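Local atomic coordinates of arginine kinase (Anthopleura japonica, PDB entry 4RF6), a protein that catalyses the reversible transfer of a phosphoryl group from ATP to L-arginine, giving phosphoarginine and ADP, with two phosphagen kinase repeats in one chain. Residues I413-E418 / D551-A556; V426-E431 / P439-I444; A494-L499 / E584-I589. One frame throughout, in Å; residues are numbered along the deposited sequence.

Contact 1 (I413-E418 / D551-A556)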
loop_
_atom_site.group_PDB
_atom_site.type_symbol
_atom_site.label_atom_id
_atom_site.label_comp_id
_atom_site.label_asym_id
_atom_site.label_seq_id
_atom_site.Cartn_x
_atom_site.Cartn_y
_atom_site.Cartn_z
ATOM N N ILE A 413 21.026 5.322 -10.507
ATOM C CA ILE A 413 20.972 5.794 -11.886
ATOM C C ILE A 413 19.770 5.244 -12.649
ATOM O O ILE A 413 19.509 5.648 -13.787
ATOM C CB ILE A 413 22.266 5.435 -12.644
ATOM C CG1 ILE A 413 22.286 3.938 -12.976
ATOM C CG2 ILE A 413 23.494 5.836 -11.820
ATOM C CD1 ILE A 413 23.425 3.531 -13.879
ATOM N N ASN A 414 19.026 4.339 -12.018
ATOM C CA ASN A 414 17.949 3.617 -12.704
ATOM C C ASN A 414 16.946 4.500 -13.450
ATOM O O ASN A 414 16.610 4.228 -14.603
ATOM C CB ASN A 414 17.224 2.661 -11.745
ATOM C CG ASN A 414 16.291 1.711 -12.474
ATOM O OD1 ASN A 414 16.744 0.806 -13.182
ATOM N ND2 ASN A 414 14.983 1.916 -12.315
ATOM N N SER A 415 16.480 5.566 -12.809
ATOM C CA SER A 415 15.490 6.437 -13.433
ATOM C C SER A 415 16.019 7.104 -14.701
ATOM O O SER A 415 15.260 7.355 -15.641
ATOM C CB SER A 415 15.013 7.501 -12.449
ATOM O OG SER A 415 13.849 8.143 -12.937
ATOM N N GLY A 416 17.317 7.401 -14.722
ATOM C CA GLY A 416 17.931 8.008 -15.893
ATOM C C GLY A 416 18.211 6.983 -16.976
ATOM O O GLY A 416 18.319 7.324 -18.159
ATOM N N VAL A 417 18.336 5.723 -16.570
ATOM C CA VAL A 417 18.491 4.626 -17.520
ATOM C C VAL A 417 17.133 4.250 -18.130
ATOM O O VAL A 417 17.041 3.981 -19.332
ATOM C CB VAL A 417 19.185 3.403 -16.877
ATOM C CG1 VAL A 417 19.127 2.191 -17.797
ATOM C CG2 VAL A 417 20.633 3.727 -16.548
ATOM N N GLU A 418 16.080 4.256 -17.310
ATOM C CA GLU A 418 14.731 3.957 -17.800
ATOM C C GLU A 418 14.101 5.138 -18.537
ATOM O O GLU A 418 13.322 4.957 -19.475
ATOM C CB GLU A 418 13.814 3.506 -16.656
ATOM C CG GLU A 418 14.158 2.143 -16.072
ATOM C CD GLU A 418 14.028 1.008 -17.083
ATOM O OE1 GLU A 418 13.204 1.120 -18.015
ATOM O OE2 GLU A 418 14.752 0.004 -16.933
ATOM N N ASP A 551 5.368 10.759 -10.910
ATOM C CA ASP A 551 5.473 10.465 -12.337
ATOM C C ASP A 551 6.475 9.347 -12.633
ATOM O O ASP A 551 7.032 8.750 -11.711
ATOM C CB ASP A 551 5.792 11.730 -13.143
ATOM C CG ASP A 551 7.145 12.338 -12.799
ATOM O OD1 ASP A 551 8.075 11.617 -12.367
ATOM O OD2 ASP A 551 7.281 13.564 -12.988
ATOM N N ARG A 552 6.712 9.080 -13.918
ATOM C CA ARG A 552 7.583 7.981 -14.335
ATOM C C ARG A 552 9.027 8.140 -13.853
ATOM O O ARG A 552 9.760 7.155 -13.750
ATOM C CB ARG A 552 7.570 7.831 -15.859
ATOM C CG ARG A 552 8.102 9.052 -16.603
ATOM C CD ARG A 552 7.844 8.973 -18.106
ATOM N NE ARG A 552 7.873 10.299 -18.727
ATOM C CZ ARG A 552 8.910 10.803 -19.393
ATOM N NH1 ARG A 552 10.026 10.097 -19.550
ATOM N NH2 ARG A 552 8.824 12.022 -19.912
ATOM N N PHE A 553 9.445 9.372 -13.586
ATOM C CA PHE A 553 10.810 9.597 -13.118
ATOM C C PHE A 553 10.921 9.133 -11.673
ATOM O O PHE A 553 11.880 8.456 -11.301
ATOM C CB PHE A 553 11.201 11.073 -13.247
ATOM C CG PHE A 553 11.176 11.582 -14.661
ATOM C CD1 PHE A 553 12.195 11.257 -15.547
ATOM C CD2 PHE A 553 10.136 12.387 -15.100
ATOM C CE1 PHE A 553 12.171 11.720 -16.849
ATOM C CE2 PHE A 553 10.103 12.856 -16.399
ATOM C CZ PHE A 553 11.120 12.524 -17.276
ATOM N N LEU A 554 9.922 9.491 -10.871
ATOM C CA LEU A 554 9.835 9.032 -9.488
ATOM C C LEU A 554 9.564 7.530 -9.393
ATOM O O LEU A 554 10.139 6.833 -8.549
ATOM C CB LEU A 554 8.761 9.829 -8.743
ATOM C CG LEU A 554 9.115 11.312 -8.635
ATOM C CD1 LEU A 554 8.048 12.128 -7.912
ATOM C CD2 LEU A 554 10.458 11.466 -7.948
ATOM N N GLU A 555 8.681 7.033 -10.255
ATOM C CA GLU A 555 8.392 5.604 -10.313
ATOM C C GLU A 555 9.664 4.787 -10.513
ATOM O O GLU A 555 9.912 3.811 -9.794
ATOM C CB GLU A 555 7.387 5.305 -11.433
ATOM C CG GLU A 555 7.086 3.820 -11.613
ATOM C CD GLU A 555 6.333 3.215 -10.437
ATOM O OE1 GLU A 555 5.516 3.924 -9.814
ATOM O OE2 GLU A 555 6.561 2.024 -10.140
ATOM N N ALA A 556 10.488 5.195 -11.474
ATOM C CA ALA A 556 11.699 4.433 -11.786
ATOM C C ALA A 556 12.783 4.620 -10.720
ATOM O O ALA A 556 13.701 3.810 -10.601
ATOM C CB ALA A 556 12.222 4.805 -13.162
#

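Contact 2 (V426-E431 / P439-I444)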
loop_
_atom_site.group_PDB
_atom_site.type_symbol
_atom_site.label_atom_id
_atom_site.label_comp_id
_atom_site.label_asym_id
_atom_site.label_seq_id
_atom_site.Cartn_x
_atom_site.Cartn_y
_atom_site.Cartn_z
ATOM N N VAL A 426 19.766 10.945 -11.862
ATOM C CA VAL A 426 20.366 10.324 -10.683
ATOM C C VAL A 426 19.642 10.710 -9.399
ATOM O O VAL A 426 19.422 11.895 -9.116
ATOM C CB VAL A 426 21.859 10.649 -10.567
ATOM C CG1 VAL A 426 22.495 9.813 -9.473
ATOM C CG2 VAL A 426 22.554 10.350 -11.883
ATOM N N TYR A 427 19.263 9.696 -8.629
ATOM C CA TYR A 427 18.619 9.921 -7.347
ATOM C C TYR A 427 19.470 9.245 -6.286
ATOM O O TYR A 427 20.075 8.216 -6.558
ATOM C CB TYR A 427 17.213 9.324 -7.355
ATOM C CG TYR A 427 16.231 10.070 -8.230
ATOM C CD1 TYR A 427 16.164 9.838 -9.603
ATOM C CD2 TYR A 427 15.373 11.004 -7.685
ATOM C CE1 TYR A 427 15.255 10.528 -10.404
ATOM C CE2 TYR A 427 14.466 11.688 -8.469
ATOM C CZ TYR A 427 14.408 11.455 -9.819
ATOM O OH TYR A 427 13.492 12.155 -10.579
ATOM N N ALA A 428 19.535 9.823 -5.089
ATOM C CA ALA A 428 20.238 9.175 -3.978
ATOM C C ALA A 428 19.244 8.385 -3.128
ATOM O O ALA A 428 18.192 8.913 -2.755
ATOM C CB ALA A 428 20.955 10.221 -3.124
ATOM N N GLY A 429 19.563 7.128 -2.821
ATOM C CA GLY A 429 18.686 6.308 -1.999
ATOM C C GLY A 429 18.894 6.586 -0.519
ATOM O O GLY A 429 18.021 6.312 0.310
ATOM N N ASP A 430 20.062 7.129 -0.186
ATOM C CA ASP A 430 20.374 7.495 1.193
ATOM C C ASP A 430 21.539 8.476 1.237
ATOM O O ASP A 430 22.160 8.746 0.206
ATOM C CB ASP A 430 20.646 6.247 2.066
ATOM C CG ASP A 430 21.826 5.398 1.572
ATOM O OD1 ASP A 430 22.720 5.909 0.866
ATOM O OD2 ASP A 430 21.867 4.198 1.917
ATOM N N GLU A 431 21.832 9.007 2.424
ATOM C CA GLU A 431 22.941 9.954 2.598
ATOM C C GLU A 431 24.268 9.388 2.105
ATOM O O GLU A 431 25.075 10.098 1.499
ATOM C CB GLU A 431 23.076 10.353 4.076
ATOM C CG GLU A 431 24.407 11.053 4.421
ATOM C CD GLU A 431 24.369 11.734 5.778
ATOM O OE1 GLU A 431 25.413 12.262 6.217
ATOM O OE2 GLU A 431 23.283 11.750 6.398
ATOM N N PRO A 439 32.220 10.050 -6.903
ATOM C CA PRO A 439 32.772 10.312 -8.236
ATOM C C PRO A 439 31.696 10.606 -9.279
ATOM O O PRO A 439 31.987 11.304 -10.255
ATOM C CB PRO A 439 33.504 9.011 -8.568
ATOM C CG PRO A 439 33.980 8.532 -7.246
ATOM C CD PRO A 439 32.849 8.861 -6.291
ATOM N N LEU A 440 30.479 10.106 -9.072
ATOM C CA LEU A 440 29.365 10.457 -9.953
ATOM C C LEU A 440 28.560 11.647 -9.426
ATOM O O LEU A 440 28.298 12.603 -10.164
ATOM C CB LEU A 440 28.425 9.264 -10.170
ATOM C CG LEU A 440 27.238 9.628 -11.070
ATOM C CD1 LEU A 440 27.757 10.033 -12.437
ATOM C CD2 LEU A 440 26.210 8.510 -11.196
ATOM N N PHE A 441 28.160 11.577 -8.156
ATOM C CA PHE A 441 27.307 12.603 -7.560
ATOM C C PHE A 441 27.957 13.992 -7.507
ATOM O O PHE A 441 27.274 14.996 -7.726
ATOM C CB PHE A 441 26.842 12.184 -6.158
ATOM C CG PHE A 441 25.633 11.281 -6.157
ATOM C CD1 PHE A 441 25.782 9.898 -6.177
ATOM C CD2 PHE A 441 24.347 11.818 -6.116
ATOM C CE1 PHE A 441 24.677 9.062 -6.174
ATOM C CE2 PHE A 441 23.236 10.994 -6.110
ATOM C CZ PHE A 441 23.402 9.609 -6.136
ATOM N N ASP A 442 29.258 14.059 -7.217
ATOM C CA ASP A 442 29.946 15.356 -7.148
ATOM C C ASP A 442 29.818 16.105 -8.465
ATOM O O ASP A 442 29.562 17.309 -8.491
ATOM C CB ASP A 442 31.432 15.183 -6.836
ATOM C CG ASP A 442 31.688 14.734 -5.419
ATOM O OD1 ASP A 442 30.720 14.647 -4.635
ATOM O OD2 ASP A 442 32.869 14.482 -5.093
ATOM N N LYS A 443 30.010 15.376 -9.561
ATOM C CA LYS A 443 29.965 15.962 -10.896
ATOM C C LYS A 443 28.568 16.460 -11.260
ATOM O O LYS A 443 28.417 17.500 -11.903
ATOM C CB LYS A 443 30.460 14.952 -11.938
ATOM C CG LYS A 443 31.962 14.690 -11.863
ATOM C CD LYS A 443 32.398 13.552 -12.783
ATOM C CE LYS A 443 33.884 13.220 -12.595
ATOM N NZ LYS A 443 34.185 12.682 -11.229
ATOM N N ILE A 444 27.543 15.719 -10.852
ATOM C CA ILE A 444 26.164 16.125 -11.134
ATOM C C ILE A 444 25.738 17.300 -10.256
ATOM O O ILE A 444 25.093 18.235 -10.736
ATOM C CB ILE A 444 25.184 14.945 -11.002
ATOM C CG1 ILE A 444 25.320 14.028 -12.212
ATOM C CG2 ILE A 444 23.750 15.427 -10.921
ATOM C CD1 ILE A 444 25.196 12.581 -11.867
#

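Contact 3 (A494-L499 / E584-I589)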
loop_
_atom_site.group_PDB
_atom_site.type_symbol
_atom_site.label_atom_id
_atom_site.label_comp_id
_atom_site.label_asym_id
_atom_site.label_seq_id
_atom_site.Cartn_x
_atom_site.Cartn_y
_atom_site.Cartn_z
ATOM N N ALA A 494 16.732 6.395 5.488
ATOM C CA ALA A 494 17.171 6.489 4.099
ATOM C C ALA A 494 16.529 7.740 3.511
ATOM O O ALA A 494 15.735 8.420 4.181
ATOM C CB ALA A 494 16.740 5.260 3.324
ATOM N N LEU A 495 16.855 8.062 2.265
ATOM C CA LEU A 495 16.099 9.108 1.589
ATOM C C LEU A 495 14.898 8.416 0.958
ATOM O O LEU A 495 14.808 7.188 0.994
ATOM C CB LEU A 495 16.963 9.847 0.569
ATOM C CG LEU A 495 18.088 10.671 1.209
ATOM C CD1 LEU A 495 19.176 11.034 0.210
ATOM C CD2 LEU A 495 17.514 11.930 1.831
ATOM N N THR A 496 13.964 9.187 0.409
ATOM C CA THR A 496 12.748 8.620 -0.180
ATOM C C THR A 496 12.941 7.415 -1.128
ATOM O O THR A 496 12.191 6.436 -1.033
ATOM C CB THR A 496 11.884 9.722 -0.841
ATOM O OG1 THR A 496 11.407 10.616 0.178
ATOM C CG2 THR A 496 10.696 9.124 -1.541
ATOM N N PRO A 497 13.938 7.468 -2.038
ATOM C CA PRO A 497 14.053 6.332 -2.967
ATOM C C PRO A 497 14.496 5.038 -2.296
ATOM O O PRO A 497 14.289 3.965 -2.871
ATOM C CB PRO A 497 15.143 6.789 -3.941
ATOM C CG PRO A 497 15.130 8.289 -3.859
ATOM C CD PRO A 497 14.840 8.571 -2.417
ATOM N N GLY A 498 15.106 5.126 -1.115
ATOM C CA GLY A 498 15.653 3.943 -0.469
ATOM C C GLY A 498 14.866 3.467 0.739
ATOM O O GLY A 498 15.256 2.502 1.402
ATOM N N LEU A 499 13.752 4.141 1.022
ATOM C CA LEU A 499 12.947 3.845 2.209
ATOM C C LEU A 499 12.399 2.421 2.228
ATOM O O LEU A 499 11.937 1.907 1.204
ATOM C CB LEU A 499 11.770 4.823 2.325
ATOM C CG LEU A 499 12.023 6.264 2.751
ATOM C CD1 LEU A 499 10.709 7.046 2.776
ATOM C CD2 LEU A 499 12.690 6.314 4.113
ATOM N N GLU A 584 7.597 13.472 -2.733
ATOM C CA GLU A 584 8.887 13.261 -3.403
ATOM C C GLU A 584 10.016 13.258 -2.376
ATOM O O GLU A 584 10.941 12.442 -2.445
ATOM C CB GLU A 584 9.140 14.346 -4.455
ATOM C CG GLU A 584 10.419 14.145 -5.272
ATOM C CD GLU A 584 10.592 15.194 -6.361
ATOM O OE1 GLU A 584 9.717 16.075 -6.484
ATOM O OE2 GLU A 584 11.598 15.135 -7.096
ATOM N N ASP A 585 9.946 14.201 -1.443
ATOM C CA ASP A 585 10.777 14.164 -0.251
ATOM C C ASP A 585 9.882 13.795 0.925
ATOM O O ASP A 585 8.651 13.793 0.809
ATOM C CB ASP A 585 11.445 15.519 -0.004
ATOM C CG ASP A 585 12.552 15.811 -0.996
ATOM O OD1 ASP A 585 13.666 15.283 -0.802
ATOM O OD2 ASP A 585 12.303 16.566 -1.963
ATOM N N GLN A 586 10.498 13.473 2.053
ATOM C CA GLN A 586 9.734 13.073 3.223
ATOM C C GLN A 586 8.909 14.252 3.723
ATOM O O GLN A 586 7.767 14.087 4.158
ATOM C CB GLN A 586 10.686 12.507 4.280
ATOM C CG GLN A 586 11.331 11.198 3.780
ATOM C CD GLN A 586 12.640 10.837 4.460
ATOM O OE1 GLN A 586 12.974 11.357 5.527
ATOM N NE2 GLN A 586 13.388 9.929 3.839
ATOM N N LEU A 587 9.485 15.447 3.603
ATOM C CA LEU A 587 8.812 16.685 3.975
ATOM C C LEU A 587 8.899 17.734 2.874
ATOM O O LEU A 587 9.997 18.074 2.411
ATOM C CB LEU A 587 9.419 17.257 5.254
ATOM C CG LEU A 587 9.256 16.399 6.500
ATOM C CD1 LEU A 587 10.100 16.927 7.641
ATOM C CD2 LEU A 587 7.786 16.369 6.892
ATOM N N ARG A 588 7.743 18.241 2.453
ATOM C CA ARG A 588 7.702 19.461 1.657
ATOM C C ARG A 588 6.905 20.481 2.457
ATOM O O ARG A 588 5.720 20.279 2.742
ATOM C CB ARG A 588 7.066 19.229 0.292
ATOM C CG ARG A 588 7.236 20.421 -0.637
ATOM C CD ARG A 588 6.184 20.442 -1.725
ATOM N NE ARG A 588 6.748 20.166 -3.041
ATOM C CZ ARG A 588 6.289 20.702 -4.169
ATOM N NH1 ARG A 588 5.263 21.544 -4.133
ATOM N NH2 ARG A 588 6.856 20.403 -5.331
ATOM N N ILE A 589 7.569 21.567 2.833
ATOM C CA ILE A 589 7.023 22.496 3.815
ATOM C C ILE A 589 6.834 23.863 3.175
ATOM O O ILE A 589 7.791 24.445 2.662
ATOM C CB ILE A 589 7.948 22.581 5.040
ATOM C CG1 ILE A 589 8.295 21.165 5.517
ATOM C CG2 ILE A 589 7.293 23.397 6.152
ATOM C CD1 ILE A 589 9.313 21.083 6.646
HETATM O O HOH W 1 14.345 12.042 -0.096
#

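Contact 1 (I413-E418 / D551-A556)
F553 and A556, one helical turn apart on 552-556, are the residues that meet S415 and N414 of helix 413-418. Ahead of them D551 sits at the N-cap: its OD1 takes two backbone N-H groups, F553 N from above the carboxylate plane and L554 N nearly along the C-O axis, the latter at 3.2 Å. R552 commits its guanidinium outside the two segments, NH1 forming a salt bridge with D421 OD1, and F553 CZ lies over one face of that guanidinium, toward its rim. F553 then offers its carbonyl: S415 OG donates to F553 O at 2.6 Å, in the carbonyl plane and on a lone pair. With OG anti to the backbone N (chi1 -167°), the hydroxyl is aimed across the gap instead of back into its own helix. This is a helix-helix crossing, axes 8.3 Å apart at an angle of 130°, and it joins the N-terminal domain of the second phosphagen kinase repeat to the C-terminal catalytic domain. A556 packs its CB 3.7 Å from S415 CA and 4.1 Å from E418 CB. The last bond uses the A556 carbonyl, which receives N414 ND2 at 2.9 Å, nearly straight (167°) and in the plane of the N414 amide, while N414 OD1 makes a weak hydrogen bond to R370.

Contact 2 (V426-E431 / P439-I444)
Apolar contact between V426 and three side chains of helix 439-444 does most of the work here. V426 divides its two methyls between neighbours. CG1, anti to the backbone N at chi1 -171°, leans against the outer end of the F441 ring and comes within 3.5 Å of F441 CZ; the approach is slanted. CG2 points to the other side of the valine and meets I444 CD1 at 3.5 Å, tighter than carbon atoms usually sit, and it also faces L440 CD2 tip to tip at 4.2 Å. The valine is therefore wedged among L440, F441 and I444, residues that project from one side of the helix. A428 adds a second methyl to the ring, its CB lying 3.8 Å from F441 CE2, again at a slant. All of this belongs to the small helical N-terminal domain of the second phosphagen kinase repeat, where the loop 426-431, extended at V426-A428, follows helix 409-418 and precedes helix 433-436, and the later helix 438-448 packs on its first residues, V426 to A428. Helix 385-389 closes round the same cluster, touching V426, L440 and I444, and Y434 sets its ring against that of F441 with the planes at about 60°.

Polar atoms take a smaller share. The carbonyl oxygen of Y427 lies at the rim of the F441 ring, near its plane, 3.6 Å from CZ, so the aromatic C-H edge faces a backbone oxygen. Within helix 439-444, K443 folds back along its own turn, and its NZ donates to P439 O at 2.8 Å, in the carbonyl plane and on a lone pair. Farther along the loop, D430 uses OD1 to cap the backbone N of C433 and OD2 to bond T403 OG1.

Contact 3 (A494-L499 / E584-I589)
In the catalytic domain of the second phosphagen kinase repeat, the loop 494-499 between strand 479-488 and helix 501-516 lies against the turn that leads into strand 587-594 of the antiparallel sheet. Q586 reaches across from that turn. Its chain is extended beyond CG, and NE2 donates to A494 O at 2.8 Å with an N-H...O angle of 147°; the acceptor lies in the plane of the Q586 amide, while the donor is tilted 22° from the carbonyl plane. L499 crosses this amide, its CD2 methyl 3.7 Å from Q586 NE2. T496 faces the turn itself: OG1 comes 3.2 Å from E584 O, at most a weak hydrogen bond, with CB also 3.3 Å from that oxygen. A water bound to T496 N at 2.9 Å sits between the loop and D585, whose OD1 bonds S628 and N489. Because Q586 OE1 accepts from V490 N, both ends of the buried amide are engaged and its flip is fixed. A494 O, which also receives Q619 NE2, is gripped by two side-chain amides, and the bond across the contact thus pairs a neutral amide with a backbone carbonyl.

How the contacts relate
Contact 1 lies at the surface, whereas contacts 2 and 3 are buried. Contact 2 stays inside the helical N-terminal domain and is almost wholly apolar; contact 3 stays inside the catalytic domain and depends on amide and carbonyl groups; contact 1 spans the two domains with side-chain bonds to backbone carbonyls. The three adjoin one another, with centres about 14 to 15 Å apart. Y427 of contact 2 packs on S415, F553 and L554 of contact 1, touching both of its helices. L554 in turn touches E584 of contact 3. Contacts 2 and 3 meet through a probable backbone bond from L495 N to G429 O, a further link between the domains.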